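Local structure of uncharacterized protein, DUF633, LMOf2365_1472 (Listeria monocytogenes str. 4b F2365, 3GNL) at residues A[12-17]-A[156-161]. The protein is experimentally uncharacterized but probably methylates N1 of adenine 22 in tRNA, as a Rossmann-like methyltransferase. Numbering follows the deposited sequence.
Sequences LEKVAS and YEIMVL
Ile158 drives its CD1 methyl between Lys14 and Val15, two consecutive residues of helix 10-16, and this apolar meeting is the whole of the direct contact between residues 12-17 and 156-161. The backbones stay well apart, with Val15 CA 6.9 Å from Ile158 CA. On the lysine side only the aliphatic root takes part: Ile158 CD1 lies 3.5 Å from Lys14 CG and 3.6 Å from Lys14 CB. The lysine chain bends at chi2 (62°), and beyond CG it leads the amino group away from the strand. On the valine side a single branch does the touching, Val15 CG2 standing 3.8 Å from Ile158 CD1 and 4.0 Å from Ile158 CG1. Ile158 presents this arm with CG1 anti to its carbonyl carbon (chi1 -62°) and an extended chi2, which carries CD1 out to the helix.

No polar bond spans the two segments; within residues 12-17, Ser17 OG donates to Lys14 O at 2.7 Å. Val15 also packs on Ile122 of strand 120-125 and Lys14 on Ala147 and Leu149 of strand 141-151. Strand 154-163 runs between these two, as the antiparallel strand of the class I (SAM-dependent) methyltransferase fold. With carbon alone meeting carbon, this small contact rests on shape and burial of apolar surface, the neighbouring strands share in seating the helix, and the lysine's charge is kept off the buried methyl.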
# COMPACT_ATOMS: atom_id res chain seq x y z
N LEU A 12 -7.55 8.34 -0.19
CA LEU A 12 -6.44 9.21 -0.57
C LEU A 12 -6.13 10.26 0.47
O LEU A 12 -4.98 10.63 0.59
CB LEU A 12 -6.65 9.83 -1.96
CG LEU A 12 -6.54 8.81 -3.10
CD1 LEU A 12 -6.98 9.55 -4.39
CD2 LEU A 12 -5.16 8.19 -3.24
N GLU A 13 -7.13 10.68 1.24
CA GLU A 13 -6.93 11.61 2.33
C GLU A 13 -6.04 10.95 3.38
O GLU A 13 -5.09 11.58 3.91
CB GLU A 13 -8.27 12.01 2.93
CG GLU A 13 -8.14 13.00 4.10
CD GLU A 13 -9.49 13.49 4.59
OE1 GLU A 13 -10.30 12.67 5.05
OE2 GLU A 13 -9.75 14.71 4.47
N LYS A 14 -6.29 9.67 3.64
CA LYS A 14 -5.47 8.97 4.64
C LYS A 14 -4.05 8.84 4.16
O LYS A 14 -3.12 9.06 4.91
CB LYS A 14 -6.11 7.62 5.08
CG LYS A 14 -5.39 6.98 6.29
CD LYS A 14 -5.48 7.92 7.51
CE LYS A 14 -5.15 7.22 8.79
NZ LYS A 14 -5.23 8.21 9.91
N VAL A 15 -3.87 8.49 2.87
CA VAL A 15 -2.56 8.38 2.30
C VAL A 15 -1.80 9.74 2.44
O VAL A 15 -0.64 9.76 2.88
CB VAL A 15 -2.65 7.92 0.81
CG1 VAL A 15 -1.34 8.08 0.14
CG2 VAL A 15 -3.13 6.45 0.73
N ALA A 16 -2.47 10.82 2.04
CA ALA A 16 -1.93 12.20 2.09
C ALA A 16 -1.58 12.62 3.50
O ALA A 16 -0.67 13.43 3.68
CB ALA A 16 -2.90 13.16 1.47
N SER A 17 -2.28 12.04 4.48
CA SER A 17 -2.09 12.48 5.88
C SER A 17 -0.69 12.14 6.39
O SER A 17 -0.26 12.66 7.42
CB SER A 17 -3.14 11.87 6.82
OG SER A 17 -2.82 10.54 7.11
N TYR A 156 -9.31 -1.05 2.96
CA TYR A 156 -8.03 -0.68 2.40
C TYR A 156 -7.02 -0.56 3.53
O TYR A 156 -7.28 0.04 4.57
CB TYR A 156 -8.09 0.70 1.74
CG TYR A 156 -9.04 0.77 0.59
CD1 TYR A 156 -8.66 0.24 -0.65
CD2 TYR A 156 -10.30 1.33 0.74
CE1 TYR A 156 -9.55 0.26 -1.74
CE2 TYR A 156 -11.22 1.36 -0.36
CZ TYR A 156 -10.81 0.83 -1.58
OH TYR A 156 -11.68 0.84 -2.69
N GLU A 157 -5.82 -1.06 3.27
CA GLU A 157 -4.69 -0.92 4.19
C GLU A 157 -3.66 0.04 3.60
O GLU A 157 -3.44 0.06 2.38
CB GLU A 157 -4.02 -2.28 4.42
CG GLU A 157 -4.87 -3.32 5.20
CD GLU A 157 -4.45 -4.73 4.86
OE1 GLU A 157 -4.58 -5.16 3.67
OE2 GLU A 157 -4.01 -5.41 5.77
N ILE A 158 -3.05 0.81 4.50
CA ILE A 158 -1.98 1.79 4.13
C ILE A 158 -0.81 1.50 5.05
O ILE A 158 -0.99 1.17 6.23
CB ILE A 158 -2.47 3.24 4.34
CG1 ILE A 158 -3.68 3.49 3.41
CG2 ILE A 158 -1.32 4.27 4.07
CD1 ILE A 158 -4.46 4.69 3.78
N MSE A 159 0.40 1.56 4.51
CA MSE A 159 1.58 1.37 5.35
C MSE A 159 2.60 2.45 5.02
O MSE A 159 2.75 2.85 3.87
CB MSE A 159 2.19 -0.03 5.16
CG MSE A 159 2.80 -0.31 3.83
SE MSE A 159 3.52 -2.18 3.86
CE MSE A 159 1.80 -3.06 3.61
N VAL A 160 3.32 2.89 6.05
CA VAL A 160 4.33 3.93 5.84
C VAL A 160 5.63 3.33 6.28
O VAL A 160 5.67 2.69 7.35
CB VAL A 160 4.00 5.14 6.68
CG1 VAL A 160 5.07 6.24 6.44
CG2 VAL A 160 2.57 5.65 6.36
N LEU A 161 6.66 3.47 5.45
CA LEU A 161 7.95 2.83 5.73
C LEU A 161 9.08 3.84 5.73
O LEU A 161 8.98 4.88 5.08
CB LEU A 161 8.27 1.78 4.68
CG LEU A 161 7.23 0.64 4.63
CD1 LEU A 161 6.21 1.01 3.61
CD2 LEU A 161 7.82 -0.67 4.27